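Long-range contacts in Rho guanine nucleotide exchange factor TIAM2 (Mus musculus, PDB 3A8P), which activates the small GTPase Rac1 by stimulating its exchange of GDP for GTP, linking extracellular signals to the cytoskeleton: residues A[15-20]-A[42-47]; A[139-144]-A[200-205]; A[146-151]-A[193-198]. One frame throughout, in Å; residues are numbered along the deposited sequence.

Contact 1: A[15-20]-A[42-47]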
# COMPACT_ATOMS: atom_id res chain seq x y z
N GLY A 15 -17.59 0.06 13.53
CA GLY A 15 -17.09 0.31 14.87
C GLY A 15 -16.42 1.66 15.00
O GLY A 15 -16.09 2.29 14.00
N TRP A 16 -16.23 2.11 16.24
CA TRP A 16 -15.60 3.40 16.50
C TRP A 16 -14.12 3.36 16.14
O TRP A 16 -13.42 2.39 16.44
CB TRP A 16 -15.71 3.78 17.97
CG TRP A 16 -17.08 4.19 18.43
CD1 TRP A 16 -17.92 3.48 19.24
CD2 TRP A 16 -17.74 5.43 18.15
NE1 TRP A 16 -19.06 4.21 19.49
CE2 TRP A 16 -18.98 5.40 18.83
CE3 TRP A 16 -17.40 6.56 17.40
CZ2 TRP A 16 -19.88 6.47 18.78
CZ3 TRP A 16 -18.31 7.62 17.34
CH2 TRP A 16 -19.53 7.56 18.03
N LEU A 17 -13.65 4.43 15.53
CA LEU A 17 -12.25 4.54 15.16
C LEU A 17 -11.77 5.97 15.18
O LEU A 17 -12.49 6.88 14.76
CB LEU A 17 -12.01 3.99 13.75
CG LEU A 17 -12.17 2.51 13.44
CD1 LEU A 17 -11.94 2.30 11.96
CD2 LEU A 17 -11.18 1.68 14.27
N PHE A 18 -10.56 6.18 15.68
CA PHE A 18 -9.97 7.50 15.66
C PHE A 18 -9.29 7.51 14.30
O PHE A 18 -8.71 6.49 13.88
CB PHE A 18 -8.99 7.69 16.81
CG PHE A 18 -9.65 8.19 18.07
CD1 PHE A 18 -9.83 9.55 18.28
CD2 PHE A 18 -10.16 7.29 19.01
CE1 PHE A 18 -10.52 10.03 19.41
CE2 PHE A 18 -10.84 7.75 20.14
CZ PHE A 18 -11.03 9.12 20.35
N PHE A 19 -9.38 8.63 13.62
CA PHE A 19 -8.85 8.78 12.27
C PHE A 19 -7.96 10.00 12.11
O PHE A 19 -8.20 11.05 12.70
CB PHE A 19 -10.04 8.86 11.30
CG PHE A 19 -9.67 9.26 9.91
CD1 PHE A 19 -8.98 8.39 9.07
CD2 PHE A 19 -10.03 10.51 9.42
CE1 PHE A 19 -8.67 8.75 7.77
CE2 PHE A 19 -9.72 10.89 8.11
CZ PHE A 19 -9.04 10.00 7.28
N LYS A 20 -6.92 9.86 11.29
CA LYS A 20 -6.00 10.94 11.05
C LYS A 20 -5.29 10.77 9.71
O LYS A 20 -4.58 9.79 9.50
CB LYS A 20 -4.97 11.00 12.18
CG LYS A 20 -3.92 12.10 12.05
CD LYS A 20 -3.01 12.08 13.27
CE LYS A 20 -2.00 13.20 13.24
NZ LYS A 20 -1.25 13.29 14.53
N TYR A 42 -14.75 8.65 14.73
CA TYR A 42 -15.90 8.45 13.87
C TYR A 42 -16.44 7.05 14.03
O TYR A 42 -15.70 6.13 14.37
CB TYR A 42 -15.52 8.59 12.39
CG TYR A 42 -15.05 9.94 11.92
CD1 TYR A 42 -15.97 10.95 11.63
CD2 TYR A 42 -13.70 10.20 11.71
CE1 TYR A 42 -15.55 12.18 11.15
CE2 TYR A 42 -13.27 11.43 11.23
CZ TYR A 42 -14.20 12.42 10.95
OH TYR A 42 -13.79 13.62 10.44
N TRP A 43 -17.73 6.88 13.80
CA TRP A 43 -18.32 5.56 13.81
C TRP A 43 -18.08 5.19 12.34
O TRP A 43 -18.58 5.88 11.44
CB TRP A 43 -19.82 5.61 14.11
CG TRP A 43 -20.46 4.27 13.92
CD1 TRP A 43 -21.22 3.87 12.86
CD2 TRP A 43 -20.35 3.14 14.79
NE1 TRP A 43 -21.59 2.56 13.01
CE2 TRP A 43 -21.07 2.08 14.19
CE3 TRP A 43 -19.72 2.92 16.02
CZ2 TRP A 43 -21.16 0.81 14.77
CZ3 TRP A 43 -19.82 1.65 16.60
CH2 TRP A 43 -20.54 0.61 15.97
N VAL A 44 -17.32 4.14 12.10
CA VAL A 44 -16.98 3.75 10.73
C VAL A 44 -17.60 2.44 10.27
O VAL A 44 -17.72 1.50 11.05
CB VAL A 44 -15.44 3.67 10.58
CG1 VAL A 44 -15.05 3.17 9.19
CG2 VAL A 44 -14.83 5.04 10.82
N THR A 45 -18.01 2.37 9.01
CA THR A 45 -18.57 1.14 8.46
C THR A 45 -17.86 0.77 7.16
O THR A 45 -17.41 1.64 6.41
CB THR A 45 -20.09 1.28 8.17
OG1 THR A 45 -20.28 2.16 7.05
CG2 THR A 45 -20.82 1.84 9.38
N LEU A 46 -17.75 -0.53 6.90
CA LEU A 46 -17.11 -1.03 5.69
C LEU A 46 -18.18 -1.73 4.86
O LEU A 46 -18.72 -2.77 5.26
CB LEU A 46 -15.99 -2.02 6.02
CG LEU A 46 -15.28 -2.74 4.86
CD1 LEU A 46 -14.62 -1.73 3.92
CD2 LEU A 46 -14.24 -3.70 5.43
N LYS A 47 -18.49 -1.14 3.71
CA LYS A 47 -19.50 -1.65 2.79
C LYS A 47 -18.77 -1.82 1.46
O LYS A 47 -18.33 -0.83 0.88
CB LYS A 47 -20.63 -0.62 2.68
CG LYS A 47 -21.92 -1.13 2.09
CD LYS A 47 -23.04 -0.10 2.30
CE LYS A 47 -24.36 -0.60 1.74
NZ LYS A 47 -24.73 -1.93 2.31
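Trp16 and Trp43 meet in a T-shaped stack: the six-membered ring of Trp43 turns its edge to the face of the Trp16 five-membered ring, centroids 4.9 Å apart and planes at 82°. Trp43 CB also sits over the six-membered ring of Trp16 as a CH-pi contact. With its CG anti to the backbone N (chi1 172°), the Trp43 indole reaches across to Gly15, whose CA lies over the face of the Trp43 six-membered ring, 3.7 Å from its centroid, a CH-pi contact. An alanine in place of Trp16 removes the aromatic face that the Trp43 edge meets, and would probably leave that indole freer to turn. The two tryptophans form the non-hydrogen-bonded pair of an antiparallel ladder between residues 15-20 and 42-47, part of the strongly bent sheet of the first PH domain. Hydrogen-bonded pairs flank them: Gly15 with Val44 and Leu17 with Tyr42, two N-H to O bonds each. On the other sheet face Leu17 CD1 packs 4.0 Å from Val44 CB, and Trp115 of helix 109-130 touches both side chains. Phe19 CD2 lies 3.8 Å from Tyr42 CE2, and Phe53 meets both rings edge-to-face. Tyr57 sets its ring edge-to-face with Trp43.

Contact 2: A[139-144]-A[200-205]; sequences LLKSQT and CYLASL
Leu140 and Leu202 face each other where the two helices come nearest, their CA atoms 6.6 Å apart, and their side chains slide past one another in opposite directions. The fit is tight: Leu140 CB lies 3.5 Å from Leu202 CG, closer than usual van der Waals contact. Leu140 holds CG anti to its carbonyl carbon (chi1 -64°) with CD1 extended beyond, which carries this methyl past Leu202 to the opposing backbone, 3.6 Å from Leu202 N. There CD1 also touches Tyr201 CB and, more loosely, Leu205 CD1 at 4.1 Å. The other methyl, Leu140 CD2, comes to the edge of the Tyr201 ring, near its plane.

Leu202 answers with both of its branches. Its CD1 meets Thr144 CG2 tip to tip at 4.0 Å, while CD2 lies across the aliphatic part of Lys141, whose CG is 4.0 Å away. Thr144 places OG1 between its backbone N and carbonyl carbon (chi1 64°), where the hydroxyl donates to Lys141 O at 2.7 Å; this turns CG2 to the opposing helix and leaves the polar atom bonded within its own. Lys141 runs extended past Leu202 on the exposed flank. Tyr201 starts toward helix 136-165 but its ring leads away, and its OH bonds to Ser77 O and Arg197 NH1. Ser204 OG is bonded to His120 of helix 109-130.

These turns belong to the long antiparallel hairpin of helices 136-165 and 171-206, here at 148° with axes 10.0 Å apart. No hydrogen bond joins the two segments, so their cohesion comes from methyl and methylene packing, while the polar ends of Tyr201 and Ser204 tie helix 171-206 to the PH domain.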
# COMPACT_ATOMS: atom_id res chain seq x y z
N LEU A 139 -6.61 -17.13 -7.45
CA LEU A 139 -6.22 -15.98 -8.25
C LEU A 139 -5.02 -15.29 -7.57
O LEU A 139 -4.04 -14.95 -8.23
CB LEU A 139 -7.39 -14.99 -8.37
CG LEU A 139 -7.05 -13.60 -8.92
CD1 LEU A 139 -6.48 -13.72 -10.34
CD2 LEU A 139 -8.29 -12.73 -8.91
N LEU A 140 -5.10 -15.13 -6.26
CA LEU A 140 -4.03 -14.49 -5.50
C LEU A 140 -2.72 -15.26 -5.62
O LEU A 140 -1.66 -14.67 -5.82
CB LEU A 140 -4.42 -14.37 -4.02
CG LEU A 140 -5.61 -13.46 -3.71
CD1 LEU A 140 -5.81 -13.41 -2.20
CD2 LEU A 140 -5.36 -12.08 -4.27
N LYS A 141 -2.80 -16.58 -5.48
CA LYS A 141 -1.62 -17.42 -5.59
C LYS A 141 -1.04 -17.36 -7.00
O LYS A 141 0.17 -17.32 -7.19
CB LYS A 141 -1.95 -18.86 -5.21
CG LYS A 141 -2.17 -19.04 -3.72
CD LYS A 141 -2.38 -20.49 -3.35
CE LYS A 141 -2.44 -20.65 -1.85
NZ LYS A 141 -2.65 -22.07 -1.45
N SER A 142 -1.93 -17.36 -7.98
CA SER A 142 -1.50 -17.29 -9.37
C SER A 142 -0.76 -15.97 -9.58
O SER A 142 0.26 -15.91 -10.27
CB SER A 142 -2.71 -17.38 -10.30
OG SER A 142 -2.31 -17.37 -11.66
N GLN A 143 -1.28 -14.90 -8.99
CA GLN A 143 -0.67 -13.59 -9.11
C GLN A 143 0.73 -13.55 -8.49
O GLN A 143 1.66 -13.04 -9.10
CB GLN A 143 -1.54 -12.53 -8.43
CG GLN A 143 -2.76 -12.11 -9.23
CD GLN A 143 -2.39 -11.35 -10.49
OE1 GLN A 143 -1.93 -11.92 -11.46
NE2 GLN A 143 -2.60 -10.04 -10.46
N THR A 144 0.87 -14.10 -7.28
CA THR A 144 2.17 -14.10 -6.62
C THR A 144 3.23 -14.84 -7.45
O THR A 144 4.38 -14.41 -7.52
CB THR A 144 2.09 -14.74 -5.21
OG1 THR A 144 1.74 -16.12 -5.32
CG2 THR A 144 1.04 -14.03 -4.36
N CYS A 200 -0.68 -10.05 1.57
CA CYS A 200 -1.49 -9.51 2.65
C CYS A 200 -2.91 -10.04 2.48
O CYS A 200 -3.53 -10.47 3.45
CB CYS A 200 -1.52 -7.98 2.61
SG CYS A 200 -0.02 -7.15 3.20
N TYR A 201 -3.43 -9.99 1.26
CA TYR A 201 -4.78 -10.48 1.00
C TYR A 201 -4.87 -11.97 1.33
O TYR A 201 -5.77 -12.40 2.05
CB TYR A 201 -5.18 -10.22 -0.47
CG TYR A 201 -5.29 -8.75 -0.85
CD1 TYR A 201 -5.06 -7.74 0.09
CD2 TYR A 201 -5.62 -8.37 -2.15
CE1 TYR A 201 -5.15 -6.39 -0.26
CE2 TYR A 201 -5.70 -7.02 -2.52
CZ TYR A 201 -5.47 -6.04 -1.56
OH TYR A 201 -5.55 -4.70 -1.90
N LEU A 202 -3.92 -12.75 0.82
CA LEU A 202 -3.92 -14.18 1.10
C LEU A 202 -3.86 -14.49 2.60
O LEU A 202 -4.58 -15.35 3.08
CB LEU A 202 -2.72 -14.85 0.41
CG LEU A 202 -2.93 -15.28 -1.04
CD1 LEU A 202 -1.57 -15.53 -1.71
CD2 LEU A 202 -3.80 -16.55 -1.08
N ALA A 203 -3.01 -13.78 3.32
CA ALA A 203 -2.88 -14.02 4.75
C ALA A 203 -4.18 -13.70 5.47
O ALA A 203 -4.61 -14.44 6.34
CB ALA A 203 -1.74 -13.21 5.33
N SER A 204 -4.81 -12.59 5.09
CA SER A 204 -6.05 -12.19 5.73
C SER A 204 -7.21 -13.14 5.43
O SER A 204 -8.09 -13.30 6.26
CB SER A 204 -6.43 -10.76 5.35
OG SER A 204 -5.65 -9.82 6.10
N LEU A 205 -7.20 -13.75 4.25
CA LEU A 205 -8.26 -14.69 3.90
C LEU A 205 -8.04 -16.07 4.53
O LEU A 205 -9.00 -16.80 4.75
CB LEU A 205 -8.37 -14.86 2.38
CG LEU A 205 -9.01 -13.76 1.54
CD1 LEU A 205 -9.11 -14.25 0.10
CD2 LEU A 205 -10.39 -13.42 2.07

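Contact 3: A[146-151]-A[193-198]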
# COMPACT_ATOMS: atom_id res chain seq x y z
N SER A 146 3.23 -15.19 -10.74
CA SER A 146 3.49 -14.34 -11.89
C SER A 146 4.41 -13.17 -11.53
O SER A 146 5.39 -12.91 -12.22
CB SER A 146 2.18 -13.82 -12.47
OG SER A 146 2.42 -12.93 -13.54
N LEU A 147 4.09 -12.47 -10.44
CA LEU A 147 4.91 -11.35 -10.01
C LEU A 147 6.33 -11.81 -9.73
O LEU A 147 7.29 -11.12 -10.06
CB LEU A 147 4.30 -10.70 -8.76
CG LEU A 147 3.02 -9.89 -9.02
CD1 LEU A 147 2.27 -9.65 -7.70
CD2 LEU A 147 3.39 -8.57 -9.70
N LEU A 148 6.47 -12.99 -9.15
CA LEU A 148 7.79 -13.52 -8.85
C LEU A 148 8.61 -13.77 -10.12
O LEU A 148 9.83 -13.56 -10.13
CB LEU A 148 7.69 -14.81 -8.03
CG LEU A 148 7.39 -14.55 -6.55
CD1 LEU A 148 7.01 -15.86 -5.86
CD2 LEU A 148 8.61 -13.93 -5.88
N GLN A 149 7.95 -14.20 -11.19
CA GLN A 149 8.66 -14.44 -12.45
C GLN A 149 9.05 -13.11 -13.07
O GLN A 149 10.15 -12.97 -13.58
CB GLN A 149 7.80 -15.25 -13.43
CG GLN A 149 7.56 -16.69 -12.97
CD GLN A 149 7.07 -17.60 -14.08
OE1 GLN A 149 6.06 -17.33 -14.73
NE2 GLN A 149 7.80 -18.69 -14.31
N LYS A 150 8.15 -12.14 -13.02
CA LYS A 150 8.43 -10.82 -13.58
C LYS A 150 9.60 -10.14 -12.87
O LYS A 150 10.38 -9.42 -13.48
CB LYS A 150 7.19 -9.93 -13.48
CG LYS A 150 6.04 -10.41 -14.36
CD LYS A 150 4.89 -9.44 -14.31
CE LYS A 150 3.77 -9.86 -15.23
NZ LYS A 150 2.72 -8.81 -15.23
N ILE A 151 9.71 -10.38 -11.57
CA ILE A 151 10.79 -9.80 -10.79
C ILE A 151 12.10 -10.42 -11.25
O ILE A 151 13.10 -9.73 -11.41
CB ILE A 151 10.56 -10.06 -9.28
CG1 ILE A 151 9.47 -9.11 -8.77
CG2 ILE A 151 11.87 -9.89 -8.51
CD1 ILE A 151 8.94 -9.46 -7.39
N MET A 193 5.83 -4.45 -4.60
CA MET A 193 4.72 -3.87 -3.85
C MET A 193 3.47 -4.71 -4.09
O MET A 193 2.74 -5.03 -3.15
CB MET A 193 4.50 -2.41 -4.28
CG MET A 193 3.44 -1.66 -3.48
SD MET A 193 3.75 -1.60 -1.69
CE MET A 193 5.29 -0.62 -1.67
N ASP A 194 3.23 -5.08 -5.35
CA ASP A 194 2.07 -5.89 -5.68
C ASP A 194 2.18 -7.26 -5.01
O ASP A 194 1.20 -7.80 -4.51
CB ASP A 194 1.93 -6.07 -7.20
CG ASP A 194 1.49 -4.79 -7.90
OD1 ASP A 194 0.72 -4.01 -7.30
OD2 ASP A 194 1.90 -4.57 -9.07
N LEU A 195 3.39 -7.82 -5.00
CA LEU A 195 3.61 -9.12 -4.37
C LEU A 195 3.26 -9.05 -2.88
O LEU A 195 2.60 -9.94 -2.34
CB LEU A 195 5.07 -9.56 -4.55
CG LEU A 195 5.47 -10.91 -3.94
CD1 LEU A 195 4.62 -12.02 -4.54
CD2 LEU A 195 6.95 -11.19 -4.20
N PHE A 196 3.70 -7.99 -2.21
CA PHE A 196 3.42 -7.82 -0.79
C PHE A 196 1.90 -7.71 -0.56
O PHE A 196 1.35 -8.35 0.34
CB PHE A 196 4.11 -6.56 -0.26
CG PHE A 196 3.99 -6.38 1.23
CD1 PHE A 196 4.81 -7.10 2.10
CD2 PHE A 196 3.07 -5.49 1.76
CE1 PHE A 196 4.71 -6.93 3.48
CE2 PHE A 196 2.96 -5.32 3.14
CZ PHE A 196 3.78 -6.04 4.00
N ARG A 197 1.25 -6.89 -1.38
CA ARG A 197 -0.18 -6.67 -1.29
C ARG A 197 -0.92 -7.99 -1.47
O ARG A 197 -1.84 -8.31 -0.70
CB ARG A 197 -0.62 -5.64 -2.35
CG ARG A 197 -2.07 -5.19 -2.25
CD ARG A 197 -2.27 -3.89 -3.02
NE ARG A 197 -2.07 -4.05 -4.46
CZ ARG A 197 -3.05 -4.33 -5.33
NH1 ARG A 197 -4.29 -4.48 -4.91
NH2 ARG A 197 -2.77 -4.46 -6.62
N MET A 198 -0.52 -8.77 -2.47
CA MET A 198 -1.16 -10.06 -2.73
C MET A 198 -1.01 -10.99 -1.52
O MET A 198 -1.95 -11.71 -1.17
CB MET A 198 -0.55 -10.74 -3.97
CG MET A 198 -0.81 -10.01 -5.28
SD MET A 198 -2.54 -9.98 -5.79
CE MET A 198 -3.12 -8.44 -5.04
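Leu147 drives its CD1 against the backbone of residues 193-198 in helix 171-206, 3.4 Å from Leu195 N and 3.6 Å from Asp194 CB. Its CG is anti to the carbonyl carbon (chi1 -72°) and the chain runs on extended, which carries CD1 to the opposing helix surface, with Leu147 CD2 alongside at 3.8 Å from Asp194 CB. Met198 CG closes on Leu147 CD1 at 3.9 Å. This is the dense part of the contact: one leucine tip held among two side chains and a peptide unit, with Phe191 of the preceding turn also touching Leu147.

The two segments run antiparallel at 159°, their axes 9.8 Å apart, within the helical hairpin of the CC-Ex region; residues 193-198 also fall in a predicted coiled coil.

The flank at Leu148 is the solvent side. Leu195, with CG anti to the backbone N (chi1 180°), sends its CD2 out to Leu148 CD2 at 3.6 Å, the two side chains crossing at about a right angle. Leu148 is exposed, and the end of its side chain turns in to the partner. Ile151 CD1 adds only a looser touch, 4.1 Å from Leu195 CD2.

Charge gathers on the Asp194 side of the helix. Asp194 OD1 lies at the edge of the Arg197 guanidinium, in its plane, forming a salt bridge with NH2 at 3.6 Å, while Met198 CE rests over the centre of one guanidinium face. Each charge has a further mate: Asp194 OD2 pairs with Lys190, and Arg197 NH1 reaches Asp76 of the PH domain.

How the contacts relate
From the N terminus, the chain first closes contact 1, bringing strand 40-47 back onto strand 11-26 within the PH domain. It then passes through the rest of that domain, ending in helix 109-130, before contact 2 opens on helix 136-165. Contacts 2 and 3 tie this helix to helix 171-206, and contact 3 nests inside the longer loop that contact 2 closes. Their centres lie about 10 Å apart, and they touch where Met198 packs against Leu140, Gln143 and Thr144, and Leu195 against Thr144, making one continuous seam. Contact 1 stands apart, its centre about 26 Å from that of contact 2 and 31 Å from that of contact 3.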